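Local atomic coordinates of flagellar biosynthesis protein flhF (Bacillus subtilis, PDB entry 2PX0), a protein that binds GTP as a member of the signal recognition particle GTPase family and is necessary for building the bacterial flagellum. Residues F173-K177 with I208-I214. Sequence-based numbering, arbitrary orientation.
Sequences FQQAK and IPFESSI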
loop_
_atom_site.group_PDB
_atom_site.type_symbol
_atom_site.label_atom_id
_atom_site.label_comp_id
_atom_site.label_asym_id
_atom_site.label_seq_id
_atom_site.Cartn_x
_atom_site.Cartn_y
_atom_site.Cartn_z
ATOM N N PHE A 173 19.350 -5.135 -21.629
ATOM C CA PHE A 173 17.918 -5.062 -21.883
ATOM C C PHE A 173 17.650 -4.898 -23.375
ATOM O O PHE A 173 16.955 -5.709 -23.982
ATOM C CB PHE A 173 17.281 -3.887 -21.133
ATOM C CG PHE A 173 15.821 -3.706 -21.441
ATOM C CD1 PHE A 173 14.875 -4.573 -20.910
ATOM C CD2 PHE A 173 15.398 -2.720 -22.328
ATOM C CE1 PHE A 173 13.531 -4.468 -21.257
ATOM C CE2 PHE A 173 14.058 -2.608 -22.683
ATOM C CZ PHE A 173 13.124 -3.485 -22.147
ATOM N N GLN A 174 18.202 -3.842 -23.963
ATOM C CA GLN A 174 18.013 -3.577 -25.386
ATOM C C GLN A 174 18.246 -4.845 -26.205
ATOM O O GLN A 174 17.527 -5.109 -27.167
ATOM C CB GLN A 174 18.967 -2.478 -25.859
ATOM C CG GLN A 174 18.457 -1.710 -27.058
ATOM C CD GLN A 174 17.132 -1.020 -26.771
ATOM O OE1 GLN A 174 16.977 -0.344 -25.746
ATOM N NE2 GLN A 174 16.169 -1.181 -27.678
ATOM N N GLN A 175 19.250 -5.628 -25.818
ATOM C CA GLN A 175 19.553 -6.870 -26.519
ATOM C C GLN A 175 18.413 -7.870 -26.376
ATOM O O GLN A 175 17.894 -8.377 -27.376
ATOM C CB GLN A 175 20.841 -7.477 -25.975
ATOM C CG GLN A 175 22.090 -6.936 -26.634
ATOM C CD GLN A 175 23.338 -7.327 -25.884
ATOM O OE1 GLN A 175 23.441 -8.452 -25.379
ATOM N NE2 GLN A 175 24.301 -6.409 -25.807
ATOM N N ALA A 176 18.039 -8.160 -25.130
ATOM C CA ALA A 176 16.947 -9.087 -24.852
ATOM C C ALA A 176 15.721 -8.561 -25.580
ATOM O O ALA A 176 14.952 -9.310 -26.174
ATOM C CB ALA A 176 16.683 -9.149 -23.359
ATOM N N LYS A 177 15.561 -7.248 -25.515
ATOM C CA LYS A 177 14.467 -6.552 -26.160
ATOM C C LYS A 177 14.543 -6.852 -27.652
ATOM O O LYS A 177 13.530 -6.904 -28.338
ATOM C CB LYS A 177 14.624 -5.049 -25.894
ATOM C CG LYS A 177 13.625 -4.125 -26.574
ATOM C CD LYS A 177 13.841 -2.698 -26.067
ATOM C CE LYS A 177 12.992 -1.681 -26.809
ATOM N NZ LYS A 177 13.444 -1.508 -28.218
ATOM N N ILE A 208 15.352 1.528 -19.413
ATOM C CA ILE A 208 14.313 1.355 -20.424
ATOM C C ILE A 208 14.233 2.610 -21.290
ATOM O O ILE A 208 13.755 3.652 -20.843
ATOM C CB ILE A 208 12.942 1.075 -19.779
ATOM C CG1 ILE A 208 12.999 -0.252 -19.013
ATOM C CG2 ILE A 208 11.863 1.017 -20.851
ATOM C CD1 ILE A 208 11.693 -0.654 -18.367
ATOM N N PRO A 209 14.697 2.514 -22.551
ATOM C CA PRO A 209 14.718 3.600 -23.538
ATOM C C PRO A 209 13.395 4.328 -23.731
ATOM O O PRO A 209 13.280 5.507 -23.392
ATOM C CB PRO A 209 15.180 2.898 -24.813
ATOM C CG PRO A 209 14.651 1.504 -24.645
ATOM C CD PRO A 209 15.008 1.226 -23.202
ATOM N N PHE A 210 12.412 3.619 -24.282
ATOM C CA PHE A 210 11.072 4.150 -24.551
ATOM C C PHE A 210 10.908 4.633 -25.996
ATOM O O PHE A 210 11.385 5.703 -26.377
ATOM C CB PHE A 210 10.703 5.289 -23.581
ATOM C CG PHE A 210 10.499 4.839 -22.150
ATOM C CD1 PHE A 210 9.552 3.863 -21.833
ATOM C CD2 PHE A 210 11.251 5.402 -21.114
ATOM C CE1 PHE A 210 9.358 3.452 -20.508
ATOM C CE2 PHE A 210 11.063 4.994 -19.782
ATOM C CZ PHE A 210 10.115 4.020 -19.484
ATOM N N GLU A 211 10.230 3.815 -26.797
ATOM C CA GLU A 211 9.962 4.106 -28.202
ATOM C C GLU A 211 8.678 3.413 -28.659
ATOM O O GLU A 211 8.109 2.593 -27.941
ATOM C CB GLU A 211 11.124 3.651 -29.089
ATOM C CG GLU A 211 11.628 2.255 -28.802
ATOM C CD GLU A 211 12.606 2.234 -27.637
ATOM O OE1 GLU A 211 13.604 2.994 -27.690
ATOM O OE2 GLU A 211 12.385 1.459 -26.674
ATOM N N SER A 212 8.238 3.758 -29.862
ATOM C CA SER A 212 7.028 3.212 -30.466
ATOM C C SER A 212 6.674 1.794 -30.033
ATOM O O SER A 212 5.505 1.488 -29.777
ATOM C CB SER A 212 7.162 3.247 -31.991
ATOM O OG SER A 212 6.012 2.719 -32.620
ATOM N N SER A 213 7.685 0.933 -29.953
ATOM C CA SER A 213 7.491 -0.471 -29.583
ATOM C C SER A 213 6.935 -0.752 -28.177
ATOM O O SER A 213 6.288 -1.775 -27.965
ATOM C CB SER A 213 8.815 -1.234 -29.771
ATOM O OG SER A 213 9.900 -0.596 -29.096
ATOM N N ILE A 214 7.175 0.152 -27.231
ATOM C CA ILE A 214 6.721 -0.034 -25.854
ATOM C C ILE A 214 5.343 0.544 -25.503
ATOM O O ILE A 214 4.884 1.507 -26.112
ATOM C CB ILE A 214 7.774 0.526 -24.870
ATOM C CG1 ILE A 214 9.013 -0.368 -24.891
ATOM C CG2 ILE A 214 7.213 0.595 -23.469
ATOM C CD1 ILE A 214 10.072 0.026 -23.868
#
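Glu211 OE2 is approached from two sides: Lys177 NZ lies 3.5 Å from it as a salt bridge, and the backbone N of Phe210 gives it a weak hydrogen bond, bent to 131° at the hydrogen. The bridge joins helix 170-179 of the P-loop GTPase domain to the loop that leads from helix 198-207 into strand 214-221 of the parallel sheet. The lysine and glutamate chains run roughly head-on. The first three torsions of Lys177 are extended and bring its CE up to the carboxylate; the bend at the last (chi4 -69°) turns NZ across the line to OE2 rather than onto it, leaving a long bridge. Ser213 OG stands 3.8 Å from the same NZ. Tyr107, on strand 107-112, adds a cation-pi contact to the lysine. A methionine at Lys177 would probably leave the Glu211 carboxylate without its cationic mate and Tyr107 without its cation-pi partner. Around Phe173 the packing is apolar: its CB points toward the loop, and with CG anti to the backbone N (chi1 176°) the ring reaches Pro209 and Ile208. CB of Lys177 sits 4.1 Å above one ring face, and CG1 of Ile208 lies over the opposite face. Ile208 and Ile214 both pack on Val109, tying the loop to the sheet. Pro209 meets the Phe173 ring obliquely, its CD 4.0 Å from CE2 of that ring.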